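Long-range contact in cell division control protein Cdc48 (Mycobacterium smegmatis, PDB 5E7P), which probably binds and hydrolyses ATP as a tandem AAA-type ATPase of the Cdc48 family, and holds ADP in two nucleotide pockets: residues V233-L245 and R385-S399. Sequence-based numbering, arbitrary orientation.
Sequences VTHPQAVKLDEWL and RELGLSLPDATARRS
Trp244 lays one face of its indole under the side chain of Arg385. Arg385 begins strand 385-388, an outermost strand of the P-loop sheet in the first AAA module, and helix segment 237-245 packs against it, running nearly antiparallel (156°). Arg385 CD sits over the six-membered ring of Trp244, 3.4 Å from its centroid. The chain bends at chi3 (74°) and carries the guanidinium over the five-membered ring. This is a cation-pi contact, with Arg385 CZ 4.6 Å from the centroid of that Trp244 ring. The guanidinium stands steeply on the indole, its plane turned 79° from the ring, so it meets the face with an edge. The strand hydrogen-bonds to strand 265-269 through Leu267 and Ser269.

Two residues along the strand, Leu387 packs against Trp244, Leu241 and Gln237. Leu387 CD1 reaches Trp244 CH2, and Leu387 CD2 packs 3.8 Å from Leu241 CB. Gln237 CB lies beside Leu387 CG and Leu389 CD1. The Gln237 amide turns to the second AAA module, where Gln237 NE2 hydrogen-bonds to Ser577 O.

Past the strand, Leu389 covers the imidazole of His235. Leu389 CD2 stands over the centre of the His235 ring, 3.8 Å above its plane, in a CH-pi contact. This end borders the nucleotide site: His235 lies near Val274 and Leu389 near Lys276, both ADP-binding residues. At helix 394-404, Thr234 CG2 rests 3.9 Å from Ala396 CB. Asp393 is the N-cap of that helix: its OD1 accepts from Ala396 N. One water bridges the segments, donating to Thr234 O at 3.1 Å and to Ser390 O at 2.8 Å.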
loop_
_atom_site.group_PDB
_atom_site.type_symbol
_atom_site.label_atom_id
_atom_site.label_comp_id
_atom_site.label_asym_id
_atom_site.label_seq_id
_atom_site.Cartn_x
_atom_site.Cartn_y
_atom_site.Cartn_z
ATOM N N VAL A 233 -5.608 -14.384 -14.586
ATOM C CA VAL A 233 -6.474 -13.451 -15.305
ATOM C C VAL A 233 -6.259 -12.000 -14.870
ATOM O O VAL A 233 -6.500 -11.076 -15.646
ATOM C CB VAL A 233 -7.974 -13.830 -15.210
ATOM C CG1 VAL A 233 -8.200 -15.242 -15.732
ATOM C CG2 VAL A 233 -8.482 -13.692 -13.795
ATOM N N THR A 234 -5.805 -11.801 -13.635
ATOM C CA THR A 234 -5.465 -10.462 -13.162
ATOM C C THR A 234 -3.984 -10.356 -12.818
ATOM O O THR A 234 -3.463 -9.260 -12.614
ATOM C CB THR A 234 -6.297 -10.042 -11.937
ATOM O OG1 THR A 234 -5.875 -10.783 -10.784
ATOM C CG2 THR A 234 -7.780 -10.278 -12.192
ATOM N N HIS A 235 -3.310 -11.498 -12.755
ATOM C CA HIS A 235 -1.874 -11.522 -12.495
ATOM C C HIS A 235 -1.129 -12.319 -13.560
ATOM O O HIS A 235 -0.848 -13.505 -13.378
ATOM C CB HIS A 235 -1.581 -12.076 -11.100
ATOM C CG HIS A 235 -1.955 -11.144 -9.989
ATOM N ND1 HIS A 235 -2.696 -11.545 -8.899
ATOM C CD2 HIS A 235 -1.689 -9.830 -9.801
ATOM C CE1 HIS A 235 -2.871 -10.517 -8.088
ATOM N NE2 HIS A 235 -2.269 -9.465 -8.611
ATOM N N PRO A 236 -0.799 -11.655 -14.679
ATOM C CA PRO A 236 -0.125 -12.270 -15.830
ATOM C C PRO A 236 1.277 -12.756 -15.472
ATOM O O PRO A 236 1.854 -13.574 -16.188
ATOM C CB PRO A 236 -0.037 -11.122 -16.847
ATOM C CG PRO A 236 -1.030 -10.106 -16.381
ATOM C CD PRO A 236 -1.051 -10.221 -14.894
ATOM N N GLN A 237 1.817 -12.248 -14.371
ATOM C CA GLN A 237 3.146 -12.634 -13.916
ATOM C C GLN A 237 3.175 -14.083 -13.431
ATOM O O GLN A 237 4.241 -14.687 -13.326
ATOM C CB GLN A 237 3.630 -11.696 -12.806
ATOM C CG GLN A 237 3.987 -10.287 -13.271
ATOM C CD GLN A 237 2.785 -9.357 -13.362
ATOM O OE1 GLN A 237 1.649 -9.753 -13.095
ATOM N NE2 GLN A 237 3.036 -8.109 -13.737
ATOM N N ALA A 238 2.000 -14.632 -13.138
ATOM C CA ALA A 238 1.889 -16.018 -12.695
ATOM C C ALA A 238 2.298 -16.989 -13.801
ATOM O O ALA A 238 2.801 -18.081 -13.529
ATOM C CB ALA A 238 0.475 -16.311 -12.222
ATOM N N VAL A 239 2.080 -16.584 -15.049
ATOM C CA VAL A 239 2.477 -17.386 -16.202
ATOM C C VAL A 239 3.997 -17.535 -16.249
ATOM O O VAL A 239 4.521 -18.607 -16.557
ATOM C CB VAL A 239 1.961 -16.760 -17.522
ATOM C CG1 VAL A 239 2.603 -17.423 -18.728
ATOM C CG2 VAL A 239 0.439 -16.849 -17.596
ATOM N N LYS A 240 4.700 -16.456 -15.930
ATOM C CA LYS A 240 6.156 -16.458 -15.970
ATOM C C LYS A 240 6.738 -17.251 -14.802
ATOM O O LYS A 240 7.745 -17.949 -14.950
ATOM C CB LYS A 240 6.690 -15.023 -15.978
ATOM C CG LYS A 240 8.197 -14.925 -16.158
ATOM C CD LYS A 240 8.641 -13.502 -16.450
ATOM C CE LYS A 240 8.387 -13.113 -17.896
ATOM N NZ LYS A 240 9.587 -12.449 -18.489
ATOM N N LEU A 241 6.093 -17.145 -13.645
ATOM C CA LEU A 241 6.502 -17.899 -12.466
ATOM C C LEU A 241 6.336 -19.394 -12.709
ATOM O O LEU A 241 7.193 -20.196 -12.334
ATOM C CB LEU A 241 5.684 -17.469 -11.248
ATOM C CG LEU A 241 5.946 -18.218 -9.937
ATOM C CD1 LEU A 241 7.412 -18.125 -9.544
ATOM C CD2 LEU A 241 5.049 -17.687 -8.827
ATOM N N ASP A 242 5.225 -19.757 -13.341
ATOM C CA ASP A 242 4.945 -21.148 -13.664
ATOM C C ASP A 242 5.978 -21.692 -14.642
ATOM O O ASP A 242 6.460 -22.813 -14.486
ATOM C CB ASP A 242 3.536 -21.292 -14.239
ATOM C CG ASP A 242 3.220 -22.713 -14.661
ATOM O OD1 ASP A 242 3.000 -23.564 -13.773
ATOM O OD2 ASP A 242 3.183 -22.979 -15.882
ATOM N N GLU A 243 6.324 -20.883 -15.638
ATOM C CA GLU A 243 7.293 -21.284 -16.651
ATOM C C GLU A 243 8.687 -21.475 -16.050
ATOM O O GLU A 243 9.433 -22.363 -16.459
ATOM C CB GLU A 243 7.307 -20.272 -17.807
ATOM C CG GLU A 243 8.666 -19.669 -18.127
ATOM C CD GLU A 243 9.137 -19.997 -19.531
ATOM O OE1 GLU A 243 10.006 -19.263 -20.055
ATOM O OE2 GLU A 243 8.643 -20.989 -20.107
ATOM N N TRP A 244 9.026 -20.646 -15.068
ATOM C CA TRP A 244 10.301 -20.755 -14.371
ATOM C C TRP A 244 10.376 -22.043 -13.554
ATOM O O TRP A 244 11.383 -22.751 -13.587
ATOM C CB TRP A 244 10.504 -19.559 -13.446
ATOM C CG TRP A 244 10.868 -18.288 -14.144
ATOM C CD1 TRP A 244 11.301 -18.149 -15.431
ATOM C CD2 TRP A 244 10.827 -16.968 -13.588
ATOM N NE1 TRP A 244 11.535 -16.825 -15.709
ATOM C CE2 TRP A 244 11.253 -16.079 -14.594
ATOM C CE3 TRP A 244 10.471 -16.453 -12.335
ATOM C CZ2 TRP A 244 11.336 -14.703 -14.387
ATOM C CZ3 TRP A 244 10.557 -15.089 -12.131
ATOM C CH2 TRP A 244 10.984 -14.229 -13.152
ATOM N N LEU A 245 9.305 -22.329 -12.819
ATOM C CA LEU A 245 9.225 -23.534 -12.002
ATOM C C LEU A 245 9.331 -24.802 -12.838
ATOM O O LEU A 245 10.022 -25.748 -12.458
ATOM C CB LEU A 245 7.916 -23.563 -11.212
ATOM C CG LEU A 245 7.892 -22.877 -9.849
ATOM C CD1 LEU A 245 6.520 -23.033 -9.215
ATOM C CD2 LEU A 245 8.980 -23.442 -8.940
ATOM N N ARG A 385 16.186 -14.049 -8.960
ATOM C CA ARG A 385 15.269 -13.277 -9.792
ATOM C C ARG A 385 14.039 -12.805 -9.019
ATOM O O ARG A 385 13.701 -13.350 -7.966
ATOM C CB ARG A 385 14.856 -14.086 -11.023
ATOM C CG ARG A 385 13.987 -15.287 -10.718
ATOM C CD ARG A 385 13.922 -16.223 -11.913
ATOM N NE ARG A 385 15.167 -16.961 -12.095
ATOM C CZ ARG A 385 15.468 -17.662 -13.183
ATOM N NH1 ARG A 385 14.616 -17.714 -14.198
ATOM N NH2 ARG A 385 16.624 -18.308 -13.257
ATOM N N GLU A 386 13.372 -11.785 -9.552
ATOM C CA GLU A 386 12.247 -11.163 -8.862
ATOM C C GLU A 386 11.037 -10.963 -9.768
ATOM O O GLU A 386 11.150 -10.947 -10.993
ATOM C CB GLU A 386 12.669 -9.826 -8.252
ATOM C CG GLU A 386 13.792 -9.939 -7.244
ATOM C CD GLU A 386 14.127 -8.616 -6.592
ATOM O OE1 GLU A 386 13.455 -7.610 -6.906
ATOM O OE2 GLU A 386 15.060 -8.584 -5.762
ATOM N N LEU A 387 9.877 -10.799 -9.145
ATOM C CA LEU A 387 8.625 -10.682 -9.870
ATOM C C LEU A 387 7.724 -9.678 -9.156
ATOM O O LEU A 387 7.406 -9.845 -7.978
ATOM C CB LEU A 387 7.953 -12.053 -9.942
ATOM C CG LEU A 387 7.195 -12.426 -11.211
ATOM C CD1 LEU A 387 7.989 -12.032 -12.444
ATOM C CD2 LEU A 387 6.924 -13.915 -11.214
ATOM N N GLY A 388 7.330 -8.625 -9.867
ATOM C CA GLY A 388 6.496 -7.587 -9.288
ATOM C C GLY A 388 5.056 -7.647 -9.760
ATOM O O GLY A 388 4.788 -7.599 -10.959
ATOM N N LEU A 389 4.128 -7.751 -8.814
ATOM C CA LEU A 389 2.702 -7.773 -9.133
ATOM C C LEU A 389 2.122 -6.362 -9.177
ATOM O O LEU A 389 2.716 -5.416 -8.657
ATOM C CB LEU A 389 1.933 -8.637 -8.128
ATOM C CG LEU A 389 1.709 -10.100 -8.524
ATOM C CD1 LEU A 389 3.001 -10.747 -8.985
ATOM C CD2 LEU A 389 1.099 -10.887 -7.374
ATOM N N SER A 390 0.954 -6.231 -9.796
ATOM C CA SER A 390 0.336 -4.928 -9.997
ATOM C C SER A 390 -1.070 -4.843 -9.403
ATOM O O SER A 390 -1.750 -5.857 -9.252
ATOM C CB SER A 390 0.285 -4.609 -11.488
ATOM O OG SER A 390 -0.490 -3.451 -11.729
ATOM N N LEU A 391 -1.494 -3.627 -9.064
ATOM C CA LEU A 391 -2.868 -3.364 -8.645
ATOM C C LEU A 391 -3.823 -3.703 -9.779
ATOM O O LEU A 391 -3.497 -3.503 -10.949
ATOM C CB LEU A 391 -3.063 -1.889 -8.274
ATOM C CG LEU A 391 -2.391 -1.278 -7.042
ATOM C CD1 LEU A 391 -2.525 0.236 -7.085
ATOM C CD2 LEU A 391 -2.989 -1.823 -5.761
ATOM N N PRO A 392 -5.014 -4.213 -9.435
ATOM C CA PRO A 392 -6.037 -4.486 -10.446
ATOM C C PRO A 392 -6.659 -3.195 -10.973
ATOM O O PRO A 392 -7.023 -2.327 -10.177
ATOM C CB PRO A 392 -7.084 -5.290 -9.667
ATOM C CG PRO A 392 -6.913 -4.857 -8.246
ATOM C CD PRO A 392 -5.444 -4.610 -8.081
ATOM N N ASP A 393 -6.779 -3.064 -12.292
ATOM C CA ASP A 393 -7.549 -1.957 -12.851
ATOM C C ASP A 393 -9.040 -2.239 -12.690
ATOM O O ASP A 393 -9.417 -3.283 -12.154
ATOM C CB ASP A 393 -7.182 -1.680 -14.315
ATOM C CG ASP A 393 -7.396 -2.883 -15.225
ATOM O OD1 ASP A 393 -8.090 -3.847 -14.837
ATOM O OD2 ASP A 393 -6.865 -2.850 -16.357
ATOM N N ALA A 394 -9.880 -1.317 -13.153
ATOM C CA ALA A 394 -11.326 -1.455 -13.008
ATOM C C ALA A 394 -11.845 -2.783 -13.571
ATOM O O ALA A 394 -12.698 -3.432 -12.966
ATOM C CB ALA A 394 -12.042 -0.279 -13.661
ATOM N N THR A 395 -11.318 -3.185 -14.723
ATOM C CA THR A 395 -11.708 -4.449 -15.339
ATOM C C THR A 395 -11.313 -5.632 -14.460
ATOM O O THR A 395 -12.126 -6.521 -14.189
ATOM C CB THR A 395 -11.063 -4.623 -16.724
ATOM O OG1 THR A 395 -11.389 -3.497 -17.548
ATOM C CG2 THR A 395 -11.568 -5.889 -17.383
ATOM N N ALA A 396 -10.060 -5.635 -14.016
ATOM C CA ALA A 396 -9.557 -6.691 -13.145
ATOM C C ALA A 396 -10.331 -6.751 -11.829
ATOM O O ALA A 396 -10.579 -7.831 -11.293
ATOM C CB ALA A 396 -8.071 -6.499 -12.885
ATOM N N ARG A 397 -10.716 -5.588 -11.313
ATOM C CA ARG A 397 -11.483 -5.531 -10.073
ATOM C C ARG A 397 -12.855 -6.184 -10.226
ATOM O O ARG A 397 -13.331 -6.866 -9.318
ATOM C CB ARG A 397 -11.615 -4.090 -9.564
ATOM C CG ARG A 397 -10.295 -3.477 -9.120
ATOM C CD ARG A 397 -10.495 -2.243 -8.249
ATOM N NE ARG A 397 -11.130 -1.133 -8.954
ATOM C CZ ARG A 397 -10.477 -0.251 -9.706
ATOM N NH1 ARG A 397 -9.165 -0.352 -9.869
ATOM N NH2 ARG A 397 -11.136 0.729 -10.304
ATOM N N ARG A 398 -13.489 -5.978 -11.376
ATOM C CA ARG A 398 -14.777 -6.606 -11.641
ATOM C C ARG A 398 -14.624 -8.121 -11.730
ATOM O O ARG A 398 -15.485 -8.866 -11.264
ATOM C CB ARG A 398 -15.418 -6.048 -12.915
ATOM C CG ARG A 398 -16.711 -6.752 -13.297
ATOM C CD ARG A 398 -17.584 -5.902 -14.196
ATOM N NE ARG A 398 -18.853 -6.565 -14.483
ATOM C CZ ARG A 398 -19.898 -5.972 -15.053
ATOM N NH1 ARG A 398 -19.833 -4.693 -15.399
ATOM N NH2 ARG A 398 -21.012 -6.660 -15.270
ATOM N N SER A 399 -13.519 -8.569 -12.321
ATOM C CA SER A 399 -13.214 -9.996 -12.396
ATOM C C SER A 399 -13.064 -10.598 -11.002
ATOM O O SER A 399 -13.527 -11.708 -10.735
ATOM C CB SER A 399 -11.937 -10.238 -13.205
ATOM O OG SER A 399 -12.133 -9.970 -14.582
HETATM O O HOH W 1 -3.956 -7.163 -10.339
#